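Local coordinates for malonyl-CoA decarboxylase (Rhodopseudomonas palustris, PDB 4KSA), which probably catalyses the decarboxylation of malonyl-CoA to acetyl-CoA and carbon dioxide, at residues L284-V289 / G419-N424; A363-A368 / V412-A417; N372-D377 / E426-R431. One frame throughout, in Å; residues are numbered along the deposited sequence.

Contact 1. Residues L284-V289 / G419-N424; sequences LIKQVV and GDIEAN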
ATOM      1  N   LEU A 284       3.110  16.161 -19.546  1.00 41.23           N
ATOM      2  CA  LEU A 284       2.752  14.761 -19.487  1.00 41.45           C
ATOM      3  C   LEU A 284       3.891  13.896 -19.971  1.00 40.76           C
ATOM      4  O   LEU A 284       4.327  12.994 -19.268  1.00 43.45           O
ATOM      5  CB  LEU A 284       1.506  14.483 -20.333  1.00 41.34           C
ATOM      6  CG  LEU A 284       0.189  15.162 -19.959  1.00 39.93           C
ATOM      7  CD1 LEU A 284      -0.882  14.476 -20.774  1.00 41.38           C
ATOM      8  CD2 LEU A 284      -0.124  15.031 -18.461  1.00 39.89           C
ATOM      9  N   ILE A 285       4.375  14.164 -21.176  1.00 40.44           N
ATOM     10  CA  ILE A 285       5.469  13.376 -21.727  1.00 40.16           C
ATOM     11  C   ILE A 285       6.717  13.481 -20.837  1.00 40.29           C
ATOM     12  O   ILE A 285       7.519  12.549 -20.732  1.00 36.56           O
ATOM     13  CB  ILE A 285       5.766  13.826 -23.166  1.00 39.87           C
ATOM     14  CG1 ILE A 285       4.492  13.674 -24.010  1.00 37.67           C
ATOM     15  CG2 ILE A 285       6.914  12.997 -23.760  1.00 37.77           C
ATOM     16  CD1 ILE A 285       4.067  12.244 -24.217  1.00 32.60           C
ATOM     17  N   LYS A 286       6.858  14.618 -20.175  1.00 41.26           N
ATOM     18  CA  LYS A 286       7.971  14.828 -19.270  1.00 45.41           C
ATOM     19  C   LYS A 286       7.984  13.665 -18.273  1.00 47.48           C
ATOM     20  O   LYS A 286       8.993  12.976 -18.094  1.00 49.42           O
ATOM     21  CB  LYS A 286       7.775  16.141 -18.526  1.00 45.24           C
ATOM     22  CG  LYS A 286       9.030  16.914 -18.279  1.00 48.03           C
ATOM     23  CD  LYS A 286       9.849  16.337 -17.161  1.00 48.59           C
ATOM     24  CE  LYS A 286      10.871  17.368 -16.733  1.00 51.67           C
ATOM     25  NZ  LYS A 286      10.212  18.680 -16.468  1.00 51.36           N
ATOM     26  N   GLN A 287       6.841  13.432 -17.644  1.00 47.32           N
ATOM     27  CA  GLN A 287       6.737  12.362 -16.677  1.00 47.72           C
ATOM     28  C   GLN A 287       7.046  10.990 -17.264  1.00 47.57           C
ATOM     29  O   GLN A 287       7.759  10.202 -16.651  1.00 48.26           O
ATOM     30  CB  GLN A 287       5.351  12.381 -16.061  1.00 49.69           C
ATOM     31  CG  GLN A 287       4.992  13.735 -15.494  1.00 52.14           C
ATOM     32  CD  GLN A 287       3.632  13.729 -14.853  1.00 54.68           C
ATOM     33  OE1 GLN A 287       3.412  13.053 -13.846  1.00 56.24           O
ATOM     34  NE2 GLN A 287       2.700  14.470 -15.439  1.00 55.33           N
ATOM     35  N   VAL A 288       6.516  10.698 -18.445  1.00 46.87           N
ATOM     36  CA  VAL A 288       6.770   9.408 -19.073  1.00 46.33           C
ATOM     37  C   VAL A 288       8.251   9.242 -19.388  1.00 48.48           C
ATOM     38  O   VAL A 288       8.779   8.133 -19.327  1.00 49.33           O
ATOM     39  CB  VAL A 288       5.961   9.237 -20.379  1.00 44.93           C
ATOM     40  CG1 VAL A 288       6.283   7.900 -21.039  1.00 40.72           C
ATOM     41  CG2 VAL A 288       4.475   9.334 -20.075  1.00 41.57           C
ATOM     42  N   VAL A 289       8.933  10.337 -19.716  1.00 50.32           N
ATOM     43  CA  VAL A 289      10.358  10.240 -20.035  1.00 51.51           C
ATOM     44  C   VAL A 289      11.172  10.011 -18.774  1.00 52.92           C
ATOM     45  O   VAL A 289      12.020   9.117 -18.736  1.00 51.63           O
ATOM     46  CB  VAL A 289      10.895  11.507 -20.767  1.00 50.85           C
ATOM     47  CG1 VAL A 289      12.405  11.569 -20.643  1.00 50.33           C
ATOM     48  CG2 VAL A 289      10.523  11.457 -22.246  1.00 46.98           C
ATOM     49  N   GLY A 419      15.928  18.421 -20.757  1.00 63.25           N
ATOM     50  CA  GLY A 419      16.712  19.540 -20.270  1.00 63.68           C
ATOM     51  C   GLY A 419      16.166  20.856 -20.803  1.00 65.16           C
ATOM     52  O   GLY A 419      16.454  21.937 -20.272  1.00 64.66           O
ATOM     53  N   ASP A 420      15.376  20.770 -21.869  1.00 65.69           N
ATOM     54  CA  ASP A 420      14.790  21.960 -22.459  1.00 66.86           C
ATOM     55  C   ASP A 420      13.267  21.900 -22.579  1.00 65.29           C
ATOM     56  O   ASP A 420      12.658  22.815 -23.138  1.00 65.16           O
ATOM     57  CB  ASP A 420      15.418  22.243 -23.827  1.00 70.56           C
ATOM     58  CG  ASP A 420      16.044  21.014 -24.446  1.00 74.34           C
ATOM     59  OD1 ASP A 420      17.079  20.542 -23.929  1.00 77.91           O
ATOM     60  OD2 ASP A 420      15.503  20.516 -25.452  1.00 77.42           O
ATOM     61  N   ILE A 421      12.657  20.837 -22.049  1.00 62.69           N
ATOM     62  CA  ILE A 421      11.204  20.698 -22.092  1.00 60.31           C
ATOM     63  C   ILE A 421      10.565  21.984 -21.587  1.00 60.83           C
ATOM     64  O   ILE A 421       9.737  22.589 -22.263  1.00 61.21           O
ATOM     65  CB  ILE A 421      10.700  19.551 -21.199  1.00 60.25           C
ATOM     66  CG1 ILE A 421      11.080  18.196 -21.793  1.00 59.12           C
ATOM     67  CG2 ILE A 421       9.190  19.654 -21.033  1.00 59.27           C
ATOM     68  CD1 ILE A 421      10.411  17.910 -23.099  1.00 60.32           C
ATOM     69  N   GLU A 422      10.956  22.412 -20.393  1.00 61.07           N
ATOM     70  CA  GLU A 422      10.392  23.627 -19.826  1.00 61.11           C
ATOM     71  C   GLU A 422      10.714  24.847 -20.661  1.00 60.24           C
ATOM     72  O   GLU A 422       9.849  25.691 -20.892  1.00 59.82           O
ATOM     73  CB  GLU A 422      10.878  23.824 -18.392  1.00 62.15           C
ATOM     74  CG  GLU A 422      10.236  22.843 -17.422  1.00 67.36           C
ATOM     75  CD  GLU A 422      10.603  23.116 -15.982  1.00 70.61           C
ATOM     76  OE1 GLU A 422      10.561  24.301 -15.574  1.00 71.77           O
ATOM     77  OE2 GLU A 422      10.924  22.142 -15.261  1.00 72.39           O
ATOM     78  N   ALA A 423      11.959  24.933 -21.119  1.00 59.03           N
ATOM     79  CA  ALA A 423      12.390  26.059 -21.939  1.00 57.87           C
ATOM     80  C   ALA A 423      11.485  26.218 -23.174  1.00 56.64           C
ATOM     81  O   ALA A 423      10.900  27.290 -23.414  1.00 54.93           O
ATOM     82  CB  ALA A 423      13.846  25.856 -22.370  1.00 57.76           C
ATOM     83  N   ASN A 424      11.370  25.144 -23.949  1.00 54.28           N
ATOM     84  CA  ASN A 424      10.552  25.166 -25.150  1.00 53.41           C
ATOM     85  C   ASN A 424       9.082  25.463 -24.862  1.00 53.70           C
ATOM     86  O   ASN A 424       8.466  26.281 -25.556  1.00 54.61           O
ATOM     87  CB  ASN A 424      10.690  23.842 -25.894  1.00 52.46           C
ATOM     88  CG  ASN A 424      12.091  23.622 -26.406  1.00 51.81           C
ATOM     89  OD1 ASN A 424      12.859  24.576 -26.567  1.00 52.06           O
ATOM     90  ND2 ASN A 424      12.435  22.372 -26.681  1.00 49.45           N
TER
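Bends at chi2 (-76°) and chi4 (51°) carry the Lys286 chain past Ile421 to the carboxylate of Glu422, so one side chain makes both parts of this contact. On the opposing helix, chi1 of Ile421 (-71°) sets the CG2 methyl anti to the backbone N, and it is this branch that reaches the lysine. The apolar half is closest at Lys286 CG and Ile421 CG2, 3.9 Å apart, and is made by the methylene stem of the lysine before the chain turns off to the acid. At the polar end, Lys286 NZ and Glu422 OE2 lie 3.7 Å apart. This is a long salt bridge with no hydrogen bond, so its attraction is probably mainly electrostatic, and it is likely moderated by solvent because the glutamate is exposed. The Glu422 chain runs extended beyond CG, which takes its carboxylate across to the lysine. Backbones stay well apart: the closest CA atoms, those of Lys286 and Ile421, are separated by 7.3 Å. Glu422 also packs against Ala53 of the second subunit. Around this pair, Ile421 rests on Phe283 and on Tyr416 of strand 411-416, while Ile285 and Val289 turn to Phe265 of strand 262-270; the contact thus joins the first turn of helix 284-295 to the first turn of helix 421-431 beside the central sheet.

Contact 2. Residues A363-A368 / V412-A417; sequences AYFLQA and VNYLYA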
ATOM      1  N   ALA A 363       6.330  25.088 -43.845  1.00 51.42           N
ATOM      2  CA  ALA A 363       5.557  26.313 -43.694  1.00 51.96           C
ATOM      3  C   ALA A 363       4.311  25.955 -42.891  1.00 52.85           C
ATOM      4  O   ALA A 363       3.840  26.741 -42.071  1.00 53.33           O
ATOM      5  CB  ALA A 363       5.169  26.876 -45.050  1.00 50.98           C
ATOM      6  N   TYR A 364       3.782  24.759 -43.137  1.00 51.98           N
ATOM      7  CA  TYR A 364       2.613  24.279 -42.410  1.00 51.51           C
ATOM      8  C   TYR A 364       2.939  24.331 -40.907  1.00 50.27           C
ATOM      9  O   TYR A 364       2.353  25.095 -40.140  1.00 49.44           O
ATOM     10  CB  TYR A 364       2.309  22.840 -42.837  1.00 51.29           C
ATOM     11  CG  TYR A 364       1.241  22.157 -42.024  1.00 52.20           C
ATOM     12  CD1 TYR A 364      -0.043  22.684 -41.944  1.00 52.85           C
ATOM     13  CD2 TYR A 364       1.507  20.965 -41.355  1.00 53.52           C
ATOM     14  CE1 TYR A 364      -1.047  22.041 -41.220  1.00 52.49           C
ATOM     15  CE2 TYR A 364       0.508  20.308 -40.627  1.00 53.39           C
ATOM     16  CZ  TYR A 364      -0.766  20.853 -40.568  1.00 52.16           C
ATOM     17  OH  TYR A 364      -1.761  20.200 -39.881  1.00 51.21           O
ATOM     18  N   PHE A 365       3.905  23.522 -40.508  1.00 47.85           N
ATOM     19  CA  PHE A 365       4.324  23.457 -39.130  1.00 48.30           C
ATOM     20  C   PHE A 365       4.787  24.774 -38.543  1.00 49.97           C
ATOM     21  O   PHE A 365       4.347  25.155 -37.460  1.00 52.02           O
ATOM     22  CB  PHE A 365       5.438  22.429 -38.988  1.00 47.55           C
ATOM     23  CG  PHE A 365       4.959  21.014 -39.033  1.00 46.80           C
ATOM     24  CD1 PHE A 365       5.613  20.071 -39.814  1.00 46.71           C
ATOM     25  CD2 PHE A 365       3.888  20.607 -38.244  1.00 46.24           C
ATOM     26  CE1 PHE A 365       5.212  18.740 -39.804  1.00 47.13           C
ATOM     27  CE2 PHE A 365       3.479  19.281 -38.226  1.00 45.34           C
ATOM     28  CZ  PHE A 365       4.142  18.344 -39.005  1.00 46.40           C
ATOM     29  N   LEU A 366       5.669  25.478 -39.241  1.00 51.05           N
ATOM     30  CA  LEU A 366       6.189  26.729 -38.707  1.00 53.31           C
ATOM     31  C   LEU A 366       5.380  27.991 -38.949  1.00 55.71           C
ATOM     32  O   LEU A 366       5.525  28.961 -38.202  1.00 57.29           O
ATOM     33  CB  LEU A 366       7.617  26.956 -39.197  1.00 51.86           C
ATOM     34  CG  LEU A 366       8.721  26.198 -38.461  1.00 50.92           C
ATOM     35  CD1 LEU A 366       8.387  24.740 -38.360  1.00 53.07           C
ATOM     36  CD2 LEU A 366      10.019  26.373 -39.204  1.00 53.77           C
ATOM     37  N   GLN A 367       4.523  27.992 -39.965  1.00 57.71           N
ATOM     38  CA  GLN A 367       3.743  29.189 -40.279  1.00 60.07           C
ATOM     39  C   GLN A 367       2.228  29.072 -40.129  1.00 61.21           C
ATOM     40  O   GLN A 367       1.571  30.031 -39.740  1.00 61.15           O
ATOM     41  CB  GLN A 367       4.078  29.661 -41.700  1.00 61.47           C
ATOM     42  CG  GLN A 367       5.469  30.274 -41.861  1.00 64.64           C
ATOM     43  CD  GLN A 367       5.948  30.282 -43.312  1.00 68.40           C
ATOM     44  OE1 GLN A 367       5.197  30.632 -44.232  1.00 69.76           O
ATOM     45  NE2 GLN A 367       7.208  29.902 -43.520  1.00 68.03           N
ATOM     46  N   ALA A 368       1.673  27.906 -40.436  1.00 63.49           N
ATOM     47  CA  ALA A 368       0.226  27.699 -40.335  1.00 66.57           C
ATOM     48  C   ALA A 368      -0.300  27.731 -38.894  1.00 69.09           C
ATOM     49  O   ALA A 368       0.042  26.873 -38.074  1.00 69.67           O
ATOM     50  CB  ALA A 368      -0.156  26.372 -40.996  1.00 65.79           C
ATOM     51  N   VAL A 412       6.585  12.613 -38.703  1.00 53.30           N
ATOM     52  CA  VAL A 412       7.657  13.409 -38.138  1.00 50.66           C
ATOM     53  C   VAL A 412       8.117  12.851 -36.807  1.00 50.02           C
ATOM     54  O   VAL A 412       7.515  11.934 -36.255  1.00 50.57           O
ATOM     55  CB  VAL A 412       7.239  14.857 -37.898  1.00 49.39           C
ATOM     56  CG1 VAL A 412       6.846  15.514 -39.203  1.00 48.75           C
ATOM     57  CG2 VAL A 412       6.117  14.895 -36.899  1.00 51.59           C
ATOM     58  N   ASN A 413       9.214  13.402 -36.309  1.00 48.42           N
ATOM     59  CA  ASN A 413       9.752  13.006 -35.029  1.00 45.71           C
ATOM     60  C   ASN A 413       9.827  14.300 -34.259  1.00 45.76           C
ATOM     61  O   ASN A 413      10.255  15.321 -34.798  1.00 45.91           O
ATOM     62  CB  ASN A 413      11.174  12.443 -35.134  1.00 44.00           C
ATOM     63  CG  ASN A 413      11.318  11.350 -36.173  1.00 45.67           C
ATOM     64  OD1 ASN A 413      11.809  11.592 -37.271  1.00 48.40           O
ATOM     65  ND2 ASN A 413      10.911  10.143 -35.830  1.00 45.66           N
ATOM     66  N   TYR A 414       9.366  14.281 -33.016  1.00 44.66           N
ATOM     67  CA  TYR A 414       9.477  15.463 -32.179  1.00 43.98           C
ATOM     68  C   TYR A 414      10.582  14.986 -31.246  1.00 44.21           C
ATOM     69  O   TYR A 414      10.681  13.793 -30.961  1.00 44.32           O
ATOM     70  CB  TYR A 414       8.166  15.756 -31.445  1.00 40.71           C
ATOM     71  CG  TYR A 414       7.073  16.319 -32.340  1.00 35.38           C
ATOM     72  CD1 TYR A 414       6.945  17.694 -32.543  1.00 32.64           C
ATOM     73  CD2 TYR A 414       6.155  15.470 -32.977  1.00 34.57           C
ATOM     74  CE1 TYR A 414       5.925  18.224 -33.355  1.00 29.75           C
ATOM     75  CE2 TYR A 414       5.134  15.984 -33.798  1.00 32.08           C
ATOM     76  CZ  TYR A 414       5.027  17.361 -33.978  1.00 32.39           C
ATOM     77  OH  TYR A 414       4.023  17.863 -34.775  1.00 32.30           O
ATOM     78  N   LEU A 415      11.443  15.894 -30.811  1.00 45.60           N
ATOM     79  CA  LEU A 415      12.561  15.511 -29.967  1.00 46.33           C
ATOM     80  C   LEU A 415      12.364  16.017 -28.548  1.00 46.94           C
ATOM     81  O   LEU A 415      12.227  17.224 -28.312  1.00 45.52           O
ATOM     82  CB  LEU A 415      13.863  16.060 -30.582  1.00 45.79           C
ATOM     83  CG  LEU A 415      15.257  15.642 -30.096  1.00 44.90           C
ATOM     84  CD1 LEU A 415      15.565  16.319 -28.769  1.00 43.94           C
ATOM     85  CD2 LEU A 415      15.340  14.128 -29.999  1.00 42.27           C
ATOM     86  N   TYR A 416      12.321  15.076 -27.609  1.00 47.50           N
ATOM     87  CA  TYR A 416      12.148  15.427 -26.207  1.00 48.88           C
ATOM     88  C   TYR A 416      13.499  15.356 -25.533  1.00 49.32           C
ATOM     89  O   TYR A 416      14.132  14.299 -25.482  1.00 49.11           O
ATOM     90  CB  TYR A 416      11.166  14.480 -25.500  1.00 47.48           C
ATOM     91  CG  TYR A 416       9.704  14.772 -25.767  1.00 47.17           C
ATOM     92  CD1 TYR A 416       9.011  14.103 -26.775  1.00 46.22           C
ATOM     93  CD2 TYR A 416       9.013  15.738 -25.025  1.00 47.24           C
ATOM     94  CE1 TYR A 416       7.663  14.387 -27.044  1.00 44.62           C
ATOM     95  CE2 TYR A 416       7.661  16.032 -25.288  1.00 45.99           C
ATOM     96  CZ  TYR A 416       7.002  15.351 -26.304  1.00 44.05           C
ATOM     97  OH  TYR A 416       5.701  15.643 -26.609  1.00 41.76           O
ATOM     98  N   ALA A 417      13.944  16.504 -25.043  1.00 50.51           N
ATOM     99  CA  ALA A 417      15.221  16.603 -24.358  1.00 53.39           C
ATOM    100  C   ALA A 417      14.905  17.025 -22.943  1.00 55.15           C
ATOM    101  O   ALA A 417      14.528  18.175 -22.694  1.00 54.21           O
ATOM    102  CB  ALA A 417      16.102  17.641 -25.026  1.00 54.40           C
TER
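The ring of Phe365 has Tyr364 CD2 over one face, 3.9 Å above the plane and displaced toward the rim, while Val412 and Tyr414 approach it obliquely from the strand. Val412 sends in CG1, which lies 3.7 Å from Phe365 CE1 and 3.9 Å from Phe365 CZ. The valine and the phenylalanine meet head-on, each directed from its own element at the other. Tyr414 arrives differently. Its CA-CB bond does not aim at the helix, but with chi1 at -74° the long phenol swings over and brings its hydroxyl beside the ring, with Tyr414 OH 3.8 Å from Phe365 CE2. The oxygen meets carbon here, and no hydrogen bond crosses between the two segments. At the far end of the phenylalanine, the valine methyl thus meets the CE1 side of the ring and the phenol oxygen the CE2 side.

All three residues are buried, and the contact is almost wholly apolar. The Tyr414 ring is stacked with His383 of helix 378-385, which helps to fix the phenol, and Val308 also touches Phe365. The backbone of the strand is held by its neighbours: Tyr414 pairs with Thr304, and Asn413 with Asp391 and Arg392. Strand 411-416 therefore lies between strands 301-304 and 389-394, antiparallel to both. A last strand inserted between the fifth and sixth, with strands 262-270 and 301-304 running parallel in the middle of the mixed sheet, is the arrangement characteristic of the GNAT acetyltransferase fold, consistent with the family's place in the acetyltransferase clan; here the end of helix 347-367 packs against that last strand.

Contact 3. Residues N372-D377 / E426-R431; sequences NGRPLD and EALFER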
ATOM      1  N   ASN A 372      -6.881  30.613 -33.574  1.00 87.55           N
ATOM      2  CA  ASN A 372      -6.406  31.439 -32.461  1.00 87.74           C
ATOM      3  C   ASN A 372      -5.049  32.036 -32.820  1.00 86.25           C
ATOM      4  O   ASN A 372      -4.939  33.212 -33.173  1.00 87.08           O
ATOM      5  CB  ASN A 372      -6.265  30.607 -31.180  1.00 89.79           C
ATOM      6  CG  ASN A 372      -7.590  30.015 -30.718  1.00 93.19           C
ATOM      7  OD1 ASN A 372      -8.071  29.025 -31.277  1.00 95.05           O
ATOM      8  ND2 ASN A 372      -8.191  30.628 -29.698  1.00 93.00           N
ATOM      9  N   GLY A 373      -4.019  31.210 -32.732  1.00 83.68           N
ATOM     10  CA  GLY A 373      -2.683  31.660 -33.057  1.00 79.57           C
ATOM     11  C   GLY A 373      -1.750  30.518 -32.748  1.00 77.32           C
ATOM     12  O   GLY A 373      -0.529  30.664 -32.773  1.00 77.22           O
ATOM     13  N   ARG A 374      -2.342  29.367 -32.453  1.00 74.78           N
ATOM     14  CA  ARG A 374      -1.568  28.188 -32.114  1.00 73.31           C
ATOM     15  C   ARG A 374      -1.256  27.352 -33.344  1.00 70.83           C
ATOM     16  O   ARG A 374      -2.000  27.365 -34.328  1.00 69.49           O
ATOM     17  CB  ARG A 374      -2.330  27.305 -31.116  1.00 75.13           C
ATOM     18  CG  ARG A 374      -3.032  28.038 -29.979  1.00 76.91           C
ATOM     19  CD  ARG A 374      -3.352  27.084 -28.829  1.00 78.25           C
ATOM     20  NE  ARG A 374      -2.364  27.161 -27.747  1.00 82.50           N
ATOM     21  CZ  ARG A 374      -1.063  26.872 -27.855  1.00 83.13           C
ATOM     22  NH1 ARG A 374      -0.541  26.469 -29.009  1.00 81.90           N
ATOM     23  NH2 ARG A 374      -0.271  27.002 -26.795  1.00 83.03           N
ATOM     24  N   PRO A 375      -0.136  26.618 -33.312  1.00 68.21           N
ATOM     25  CA  PRO A 375       0.164  25.801 -34.482  1.00 67.03           C
ATOM     26  C   PRO A 375      -1.081  25.008 -34.883  1.00 65.42           C
ATOM     27  O   PRO A 375      -1.690  24.317 -34.072  1.00 66.04           O
ATOM     28  CB  PRO A 375       1.332  24.925 -34.010  1.00 66.65           C
ATOM     29  CG  PRO A 375       1.383  25.129 -32.504  1.00 66.55           C
ATOM     30  CD  PRO A 375       0.945  26.532 -32.323  1.00 66.33           C
ATOM     31  N   LEU A 376      -1.454  25.142 -36.146  1.00 63.55           N
ATOM     32  CA  LEU A 376      -2.625  24.496 -36.712  1.00 60.81           C
ATOM     33  C   LEU A 376      -2.690  22.978 -36.534  1.00 58.91           C
ATOM     34  O   LEU A 376      -3.761  22.437 -36.251  1.00 60.36           O
ATOM     35  CB  LEU A 376      -2.700  24.850 -38.195  1.00 60.55           C
ATOM     36  CG  LEU A 376      -3.953  24.661 -39.041  1.00 61.21           C
ATOM     37  CD1 LEU A 376      -3.492  24.829 -40.473  1.00 62.86           C
ATOM     38  CD2 LEU A 376      -4.609  23.291 -38.872  1.00 62.53           C
ATOM     39  N   ASP A 377      -1.573  22.278 -36.702  1.00 56.01           N
ATOM     40  CA  ASP A 377      -1.606  20.823 -36.554  1.00 54.83           C
ATOM     41  C   ASP A 377      -1.792  20.417 -35.104  1.00 54.08           C
ATOM     42  O   ASP A 377      -0.975  20.741 -34.240  1.00 55.81           O
ATOM     43  CB  ASP A 377      -0.330  20.176 -37.098  1.00 55.26           C
ATOM     44  CG  ASP A 377      -0.276  18.657 -36.848  1.00 56.06           C
ATOM     45  OD1 ASP A 377      -1.055  17.896 -37.470  1.00 55.89           O
ATOM     46  OD2 ASP A 377       0.559  18.224 -36.023  1.00 55.93           O
ATOM     47  N   GLU A 426       7.762  27.110 -22.411  1.00 50.03           N
ATOM     48  CA  GLU A 426       7.657  28.532 -22.073  1.00 51.83           C
ATOM     49  C   GLU A 426       7.731  29.432 -23.310  1.00 53.90           C
ATOM     50  O   GLU A 426       7.019  30.445 -23.404  1.00 52.38           O
ATOM     51  CB  GLU A 426       8.766  28.927 -21.092  1.00 51.09           C
ATOM     52  CG  GLU A 426       8.555  28.455 -19.653  1.00 50.11           C
ATOM     53  CD  GLU A 426       7.310  29.061 -19.002  1.00 51.50           C
ATOM     54  OE1 GLU A 426       7.046  30.270 -19.195  1.00 50.42           O
ATOM     55  OE2 GLU A 426       6.600  28.327 -18.279  1.00 51.47           O
ATOM     56  N   ALA A 427       8.595  29.051 -24.252  1.00 56.09           N
ATOM     57  CA  ALA A 427       8.788  29.789 -25.494  1.00 56.50           C
ATOM     58  C   ALA A 427       7.530  29.761 -26.354  1.00 57.36           C
ATOM     59  O   ALA A 427       7.091  30.798 -26.862  1.00 57.96           O
ATOM     60  CB  ALA A 427       9.948  29.198 -26.266  1.00 56.44           C
ATOM     61  N   LEU A 428       6.952  28.572 -26.509  1.00 56.31           N
ATOM     62  CA  LEU A 428       5.748  28.412 -27.318  1.00 56.53           C
ATOM     63  C   LEU A 428       4.526  29.082 -26.719  1.00 56.63           C
ATOM     64  O   LEU A 428       3.699  29.627 -27.446  1.00 57.58           O
ATOM     65  CB  LEU A 428       5.460  26.923 -27.548  1.00 56.09           C
ATOM     66  CG  LEU A 428       4.376  26.511 -28.558  1.00 57.05           C
ATOM     67  CD1 LEU A 428       3.009  26.589 -27.931  1.00 58.03           C
ATOM     68  CD2 LEU A 428       4.458  27.396 -29.797  1.00 55.41           C
ATOM     69  N   PHE A 429       4.417  29.054 -25.397  1.00 56.70           N
ATOM     70  CA  PHE A 429       3.268  29.640 -24.725  1.00 57.44           C
ATOM     71  C   PHE A 429       3.394  31.110 -24.402  1.00 58.81           C
ATOM     72  O   PHE A 429       2.420  31.852 -24.480  1.00 59.65           O
ATOM     73  CB  PHE A 429       2.963  28.871 -23.438  1.00 56.52           C
ATOM     74  CG  PHE A 429       2.122  27.650 -23.651  1.00 55.66           C
ATOM     75  CD1 PHE A 429       2.594  26.581 -24.409  1.00 54.00           C
ATOM     76  CD2 PHE A 429       0.852  27.564 -23.090  1.00 53.43           C
ATOM     77  CE1 PHE A 429       1.810  25.439 -24.602  1.00 52.71           C
ATOM     78  CE2 PHE A 429       0.072  26.433 -23.279  1.00 52.87           C
ATOM     79  CZ  PHE A 429       0.555  25.366 -24.038  1.00 52.06           C
ATOM     80  N   GLU A 430       4.593  31.530 -24.020  1.00 61.15           N
ATOM     81  CA  GLU A 430       4.829  32.926 -23.678  1.00 62.25           C
ATOM     82  C   GLU A 430       5.051  33.800 -24.914  1.00 63.79           C
ATOM     83  O   GLU A 430       4.355  34.800 -25.101  1.00 63.42           O
ATOM     84  CB  GLU A 430       6.037  33.043 -22.743  1.00 61.08           C
ATOM     85  CG  GLU A 430       5.766  32.659 -21.291  1.00 61.69           C
ATOM     86  CD  GLU A 430       4.819  33.627 -20.581  1.00 62.99           C
ATOM     87  OE1 GLU A 430       5.129  34.837 -20.509  1.00 62.66           O
ATOM     88  OE2 GLU A 430       3.761  33.177 -20.088  1.00 63.79           O
ATOM     89  N   ARG A 431       6.006  33.402 -25.757  1.00 65.50           N
ATOM     90  CA  ARG A 431       6.368  34.149 -26.968  1.00 64.85           C
ATOM     91  C   ARG A 431       5.754  33.642 -28.266  1.00 63.41           C
ATOM     92  O   ARG A 431       5.699  34.374 -29.244  1.00 63.45           O
ATOM     93  CB  ARG A 431       7.891  34.168 -27.122  1.00 66.37           C
ATOM     94  CG  ARG A 431       8.646  34.818 -25.965  1.00 68.66           C
ATOM     95  CD  ARG A 431       9.754  33.907 -25.450  1.00 70.25           C
ATOM     96  NE  ARG A 431      10.663  34.626 -24.571  1.00 75.05           N
ATOM     97  CZ  ARG A 431      11.407  35.664 -24.958  1.00 79.53           C
ATOM     98  NH1 ARG A 431      12.218  36.280 -24.092  1.00 78.88           N
ATOM     99  NH2 ARG A 431      11.343  36.086 -26.218  1.00 81.07           N
TER
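A cation-pi interaction between Arg374 and Phe429 joins the loop linking helices 347-367 and 378-385 to the later part of helix 421-431. Arg374 CZ lies 4.7 Å from the centroid of the Phe429 ring and only 20° off its normal, over one face. The two planes are not parallel but stand 59° apart, so the guanidinium leans on the ring with one nitrogen: Arg374 NH2 is nearest Phe429 CZ, at 3.3 Å, and is offset toward the rim. A bend at chi3 (99°) turns the group to the helix. Leu428 fills the guanidinium edge, its CD1 near the plane and 3.5 Å from Arg374 NH2 and 3.7 Å from Arg374 NH1. The second methyl of the leucine serves the neighbouring residue, with Leu428 CD2 4.4 Å from Pro375 CD, a looser apolar touch. This loop ends at Asp377, the N-cap of helix 378-385, whose OD2 makes a weak hydrogen bond to Ala380 N; the proline and arginine also lie against Arg381 of that helix. Helix 421-431 widens to a pi-type turn at 427-431, the turn that includes both Leu428 and Phe429. Two glutamates of this helix bond to the second subunit: Glu430 OE2 accepts hydrogen bonds from the backbone N of Arg50 and Gly51 of the second subunit, and Glu426 OE1 is bonded to Ser54 OG of that subunit.

How the contacts relate
Contact 2 is the buried one, an aromatic and aliphatic cluster against strand 411-416, whereas contacts 1 and 3 are partly exposed and each brings a basic side chain into play, paired with a carboxylate in one and with a ring face in the other. Both of these use helix 421-431, at its beginning and further along, and both have residues that meet the second subunit. Tyr416 bridges contacts 1 and 2 by packing on Ile285 and Ile421. Contacts 2 and 3 are joined through the backbone, where Leu376 N and Ala368 O lie 3.0 Å apart, a probable hydrogen bond. Along the chain, contact 2 nests within the loop closed by contact 1.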